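Long-range contacts in Amuc_1102 (Akkermansia muciniphila, PDB 7DSZ), which is of incompletely established function but adopts an immunoglobulin-like fold related to archaeal type IV pilus proteins, which suggests a pilus-associated role: residues L26-R31 and A52-P57; F78-V83 and A111-S116. All coordinates share one frame; numbering follows the deposited sequence. Where two conformers were deposited one is given.

Contact 1 (L26-R31 and A52-P57); sequences LSLYMR and ADFEIP
S27 pairs with E55 and Y29 with D53 as the hydrogen-bonded pairs of two antiparallel strands, a worked example of how paired strands satisfy each other's backbone donors and acceptors. Each residue both donates and accepts: S27 N to E55 O, E55 N to S27 O, Y29 N to D53 O and D53 N to Y29 O, all at 2.8 Å. S27 O also receives a CA-H...O contact from F54 CA at 3.3 Å, and L26 O accepts a hydrogen bond from Q137 NE2.

The side chains of Y29, D53 and E55 share one face of the sheet. Here a nearly straight hydrogen bond, part of a salt bridge, runs from R31 NH1 to D53 OD2 at 3.0 Å. It lies in the guanidinium plane but approaches OD2 on its anti side, 34° out of the carboxylate plane; a bend at chi3 (47°) swings the arginine head back toward the acid. D53 OD1 lies 2.5 Å from E55 OE2. E55 OE2 bonds to Y193 OH and OE1 forms a salt bridge with R192, so E55 is held from beyond the two strands, D53 by R31 within them. The Y29 ring runs across the E55 chain, with CD2 3.7 Å from E55 CG.

On the face of L28, M30, A52 and F54, L28 sets CD1 over the centre of the F54 ring, 4.0 Å from its centroid, as a CH-pi contact. The same methyl reaches A52 CB at 3.6 Å. At the end of the pairing, L26 CD1 packs on F54 CB and I56 CB.

Strand 50-63 is bonded on its other side to strand 109-115. W133, V134 and Q137 cover F54, while V139 and Y151 pack on I56.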
loop_
_atom_site.group_PDB
_atom_site.type_symbol
_atom_site.label_atom_id
_atom_site.label_comp_id
_atom_site.label_asym_id
_atom_site.label_seq_id
_atom_site.Cartn_x
_atom_site.Cartn_y
_atom_site.Cartn_z
ATOM N N LEU C 26 -20.676 3.577 16.365
ATOM C CA LEU C 26 -19.217 3.472 16.316
ATOM C C LEU C 26 -18.677 3.234 17.722
ATOM O O LEU C 26 -18.933 4.030 18.633
ATOM C CB LEU C 26 -18.606 4.748 15.733
ATOM C CG LEU C 26 -17.125 4.637 15.371
ATOM C CD1 LEU C 26 -16.888 3.684 14.183
ATOM C CD2 LEU C 26 -16.568 6.008 15.063
ATOM N N SER C 27 -17.930 2.145 17.898
ATOM C CA SER C 27 -17.292 1.798 19.162
ATOM C C SER C 27 -15.781 1.816 18.997
ATOM O O SER C 27 -15.263 1.423 17.956
ATOM C CB SER C 27 -17.705 0.410 19.643
ATOM O OG SER C 27 -19.064 0.400 20.033
ATOM N N LEU C 28 -15.077 2.221 20.051
ATOM C CA LEU C 28 -13.614 2.172 20.068
ATOM C C LEU C 28 -13.145 0.929 20.808
ATOM O O LEU C 28 -13.536 0.702 21.961
ATOM C CB LEU C 28 -13.033 3.416 20.737
ATOM C CG LEU C 28 -11.543 3.326 21.102
ATOM C CD1 LEU C 28 -10.705 3.266 19.827
ATOM C CD2 LEU C 28 -11.145 4.521 21.945
ATOM N N TYR C 29 -12.321 0.130 20.145
ATOM C CA TYR C 29 -11.619 -0.991 20.753
ATOM C C TYR C 29 -10.126 -0.730 20.684
ATOM O O TYR C 29 -9.594 -0.480 19.598
ATOM C CB TYR C 29 -11.891 -2.297 20.026
ATOM C CG TYR C 29 -13.321 -2.772 20.037
ATOM C CD1 TYR C 29 -13.764 -3.632 21.032
ATOM C CD2 TYR C 29 -14.206 -2.392 19.041
ATOM C CE1 TYR C 29 -15.065 -4.102 21.041
ATOM C CE2 TYR C 29 -15.529 -2.867 19.038
ATOM C CZ TYR C 29 -15.933 -3.719 20.044
ATOM O OH TYR C 29 -17.206 -4.208 20.053
ATOM N N MET C 30 -9.444 -0.805 21.825
ATOM C CA MET C 30 -7.989 -0.788 21.821
ATOM C C MET C 30 -7.505 -2.220 21.642
ATOM O O MET C 30 -7.888 -3.111 22.407
ATOM C CB MET C 30 -7.430 -0.167 23.110
ATOM C CG MET C 30 -7.893 1.263 23.347
ATOM S SD MET C 30 -7.420 2.397 22.015
ATOM C CE MET C 30 -5.677 2.080 21.866
ATOM N N ARG C 31 -6.668 -2.453 20.633
ATOM C CA ARG C 31 -6.312 -3.816 20.261
ATOM C C ARG C 31 -4.839 -3.867 19.908
ATOM O O ARG C 31 -4.340 -2.991 19.202
ATOM C CB ARG C 31 -7.121 -4.320 19.054
ATOM C CG ARG C 31 -8.642 -4.369 19.259
ATOM C CD ARG C 31 -9.313 -4.833 17.973
ATOM N NE ARG C 31 -8.606 -5.998 17.489
ATOM C CZ ARG C 31 -8.352 -6.278 16.222
ATOM N NH1 ARG C 31 -8.747 -5.487 15.229
ATOM N NH2 ARG C 31 -7.686 -7.384 15.960
ATOM N N ALA C 52 -5.895 2.026 18.126
ATOM C CA ALA C 52 -7.307 2.386 18.245
ATOM C C ALA C 52 -8.055 1.831 17.039
ATOM O O ALA C 52 -7.735 2.173 15.894
ATOM C CB ALA C 52 -7.483 3.901 18.323
ATOM N N ASP C 53 -9.032 0.968 17.283
ATOM C CA ASP C 53 -9.811 0.342 16.218
ATOM C C ASP C 53 -11.258 0.778 16.407
ATOM O O ASP C 53 -11.922 0.324 17.344
ATOM C CB ASP C 53 -9.650 -1.184 16.289
ATOM C CG ASP C 53 -10.580 -1.945 15.355
ATOM O OD1 ASP C 53 -11.268 -1.344 14.504
ATOM O OD2 ASP C 53 -10.574 -3.180 15.469
ATOM N N PHE C 54 -11.728 1.678 15.539
ATOM C CA PHE C 54 -13.095 2.179 15.597
ATOM C C PHE C 54 -13.955 1.286 14.718
ATOM O O PHE C 54 -13.684 1.160 13.526
ATOM C CB PHE C 54 -13.178 3.631 15.115
ATOM C CG PHE C 54 -12.436 4.616 15.982
ATOM C CD1 PHE C 54 -13.085 5.262 17.033
ATOM C CD2 PHE C 54 -11.109 4.928 15.728
ATOM C CE1 PHE C 54 -12.395 6.200 17.837
ATOM C CE2 PHE C 54 -10.419 5.840 16.518
ATOM C CZ PHE C 54 -11.073 6.484 17.570
ATOM N N GLU C 55 -14.987 0.670 15.299
ATOM C CA GLU C 55 -15.801 -0.326 14.601
ATOM C C GLU C 55 -17.247 0.128 14.585
ATOM O O GLU C 55 -17.769 0.527 15.627
ATOM C CB GLU C 55 -15.725 -1.677 15.314
ATOM C CG GLU C 55 -14.326 -2.272 15.384
ATOM C CD GLU C 55 -14.049 -3.103 14.165
ATOM O OE1 GLU C 55 -14.949 -3.899 13.785
ATOM O OE2 GLU C 55 -12.958 -2.953 13.571
ATOM N N ILE C 56 -17.916 0.044 13.432
ATOM C CA ILE C 56 -19.348 0.295 13.361
ATOM C C ILE C 56 -20.063 -0.832 12.624
ATOM O O ILE C 56 -19.772 -1.093 11.451
ATOM C CB ILE C 56 -19.689 1.666 12.741
ATOM C CG1 ILE C 56 -21.203 1.912 12.782
ATOM C CG2 ILE C 56 -19.115 1.851 11.325
ATOM C CD1 ILE C 56 -21.552 3.420 12.676
ATOM N N PRO C 57 -20.973 -1.551 13.276
ATOM C CA PRO C 57 -21.769 -2.558 12.574
ATOM C C PRO C 57 -22.767 -1.904 11.643
ATOM O O PRO C 57 -23.300 -0.831 11.933
ATOM C CB PRO C 57 -22.518 -3.289 13.700
ATOM C CG PRO C 57 -21.951 -2.803 14.984
ATOM C CD PRO C 57 -21.345 -1.430 14.693
#

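Contact 2 (F78-V83 and A111-S116); sequences FYIAVV and ASVYLS
F78 and V113 reach toward each other from the two facing sheets of an immunoglobulin-like beta sandwich, the valine lying over the phenylalanine ring; here the two segments are joined by side-chain packing. The axes of strands 78-83 and 111-115 approach to 9.2 Å, at 39° to each other, a distance spanned by side chains.

In the V113 conformer described, one of two modelled, CG1 sits over one face of the F78 ring, offset toward the rim, as a CH-pi contact 3.5 Å from the centroid. CG2 lies over the same ring near CG and CD2, so both methyls of the valine lie over it. Chi1 of -65° places the F78 ring carbon CG opposite its own carbonyl carbon, and the ring then reaches along strand 109-115: CZ comes 4.0 Å from A111 CB, which stands at the ring's edge, and 3.8 Å from S112 O. I80, also modelled in two conformers, brings CD1 near V113 CG2. With an alanine in place of F78, the methyls of V113 would probably lose the ring they cover and a gap would open between the sheets.

The next shell holds these groups in place. V98 packs against both F78 and V113, and V139 against F78. Backbone bonds to K96 and L94 fix the strand of F78 and I80, while Y100 OH bonds to S112 N. Within its own sheet A111 rests on I56, and across the sandwich I80 touches F54. S112 and Y114 start out on the other side of their strand, and S112 OG and Y114 OH share a hydrogen bond of 2.8 Å.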
loop_
_atom_site.group_PDB
_atom_site.type_symbol
_atom_site.label_atom_id
_atom_site.label_comp_id
_atom_site.label_asym_id
_atom_site.label_seq_id
_atom_site.Cartn_x
_atom_site.Cartn_y
_atom_site.Cartn_z
ATOM N N PHE C 78 -15.718 9.012 8.106
ATOM C CA PHE C 78 -15.535 8.982 9.548
ATOM C C PHE C 78 -15.047 10.341 10.036
ATOM O O PHE C 78 -14.138 10.921 9.441
ATOM C CB PHE C 78 -14.509 7.928 9.951
ATOM C CG PHE C 78 -14.927 6.512 9.650
ATOM C CD1 PHE C 78 -14.743 5.994 8.374
ATOM C CD2 PHE C 78 -15.474 5.711 10.635
ATOM C CE1 PHE C 78 -15.101 4.683 8.088
ATOM C CE2 PHE C 78 -15.843 4.394 10.367
ATOM C CZ PHE C 78 -15.648 3.881 9.095
ATOM N N TYR C 79 -15.632 10.816 11.136
ATOM C CA TYR C 79 -15.240 12.064 11.785
ATOM C C TYR C 79 -14.977 11.765 13.246
ATOM O O TYR C 79 -15.869 11.270 13.948
ATOM C CB TYR C 79 -16.335 13.134 11.679
ATOM C CG TYR C 79 -16.807 13.404 10.273
ATOM C CD1 TYR C 79 -17.845 12.662 9.722
ATOM C CD2 TYR C 79 -16.236 14.410 9.506
ATOM C CE1 TYR C 79 -18.296 12.903 8.444
ATOM C CE2 TYR C 79 -16.680 14.660 8.216
ATOM C CZ TYR C 79 -17.712 13.897 7.693
ATOM O OH TYR C 79 -18.176 14.124 6.415
ATOM N N ILE C 80 -13.777 12.089 13.715
ATOM C CA ILE C 80 -13.389 11.844 15.094
ATOM C C ILE C 80 -12.772 13.122 15.646
ATOM O O ILE C 80 -11.901 13.726 15.011
ATOM C CB ILE C 80 -12.419 10.651 15.207
ATOM C CG1 ILE C 80 -13.161 9.350 14.856
ATOM C CG2 ILE C 80 -11.817 10.576 16.611
ATOM C CD1 ILE C 80 -12.262 8.172 14.476
ATOM N N ALA C 81 -13.236 13.532 16.827
ATOM C CA ALA C 81 -12.768 14.752 17.474
ATOM C C ALA C 81 -12.063 14.407 18.777
ATOM O O ALA C 81 -12.587 13.641 19.598
ATOM C CB ALA C 81 -13.937 15.719 17.724
ATOM N N VAL C 82 -10.864 14.968 18.957
ATOM C CA VAL C 82 -10.069 14.806 20.166
ATOM C C VAL C 82 -9.538 16.180 20.565
ATOM O O VAL C 82 -9.475 17.108 19.754
ATOM C CB VAL C 82 -8.895 13.805 19.980
ATOM C CG1 VAL C 82 -9.413 12.454 19.494
ATOM C CG2 VAL C 82 -7.866 14.358 18.989
ATOM N N VAL C 83 -9.145 16.296 21.832
ATOM C CA VAL C 83 -8.492 17.516 22.296
ATOM C C VAL C 83 -7.081 17.574 21.730
ATOM O O VAL C 83 -6.326 16.597 21.820
ATOM C CB VAL C 83 -8.465 17.564 23.830
ATOM C CG1 VAL C 83 -7.674 18.785 24.305
ATOM C CG2 VAL C 83 -9.885 17.572 24.398
ATOM N N ALA C 111 -17.798 -1.731 9.293
ATOM C CA ALA C 111 -16.833 -0.772 8.763
ATOM C C ALA C 111 -15.873 -0.370 9.885
ATOM O O ALA C 111 -16.187 -0.506 11.072
ATOM C CB ALA C 111 -17.537 0.460 8.180
ATOM N N SER C 112 -14.687 0.121 9.520
ATOM C CA SER C 112 -13.728 0.460 10.565
ATOM C C SER C 112 -12.736 1.516 10.081
ATOM O O SER C 112 -12.550 1.726 8.879
ATOM C CB SER C 112 -12.966 -0.786 11.053
ATOM O OG SER C 112 -12.186 -1.363 10.008
ATOM N N VAL C 113 -12.128 2.197 11.057
ATOM C CA VAL C 113 -10.976 3.071 10.826
ATOM C C VAL C 113 -10.101 2.992 12.059
ATOM O O VAL C 113 -10.531 2.545 13.125
ATOM C CB VAL C 113 -11.325 4.555 10.552
ATOM C CG1 VAL C 113 -11.780 4.736 9.129
ATOM C CG2 VAL C 113 -12.346 5.063 11.563
ATOM N N TYR C 114 -8.838 3.413 11.913
ATOM C CA TYR C 114 -7.835 3.140 12.935
ATOM C C TYR C 114 -6.968 4.362 13.205
ATOM O O TYR C 114 -6.706 5.165 12.309
ATOM C CB TYR C 114 -6.901 1.977 12.520
ATOM C CG TYR C 114 -7.678 0.721 12.145
ATOM C CD1 TYR C 114 -8.361 0.641 10.936
ATOM C CD2 TYR C 114 -7.748 -0.365 13.017
ATOM C CE1 TYR C 114 -9.106 -0.469 10.605
ATOM C CE2 TYR C 114 -8.482 -1.509 12.685
ATOM C CZ TYR C 114 -9.162 -1.546 11.470
ATOM O OH TYR C 114 -9.910 -2.667 11.113
ATOM N N LEU C 115 -6.469 4.450 14.438
ATOM C CA LEU C 115 -5.364 5.341 14.775
ATOM C C LEU C 115 -4.181 4.510 15.262
ATOM O O LEU C 115 -4.355 3.530 15.995
ATOM C CB LEU C 115 -5.778 6.364 15.853
ATOM C CG LEU C 115 -6.689 7.504 15.394
ATOM C CD1 LEU C 115 -7.164 8.295 16.639
ATOM C CD2 LEU C 115 -6.023 8.440 14.337
ATOM N N SER C 116 -2.970 4.898 14.853
ATOM C CA SER C 116 -1.773 4.162 15.213
ATOM C C SER C 116 -1.472 4.298 16.705
ATOM O O SER C 116 -1.980 5.205 17.373
ATOM C CB SER C 116 -0.578 4.691 14.422
ATOM O OG SER C 116 -0.275 6.007 14.875
#

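Overall arrangement
The two contacts follow one another along the chain, contact 1 closing before contact 2 opens, and their centres lie about 9 Å apart. Strand 50-63 is the middle strand of a three-stranded antiparallel sheet, between 18-32 and 109-115. Contact 1 pairs the first two of these; contact 2 sets the third against strand 70-83 of the facing mixed sheet. The contacts also touch directly, with probable hydrogen bonds from F54 N to V113 O at 2.8 Å and from I56 N to A111 O at 3.0 Å. One thus builds a sheet laterally, the other joins it to its partner, the two kinds of connection on which an immunoglobulin-like sandwich rests.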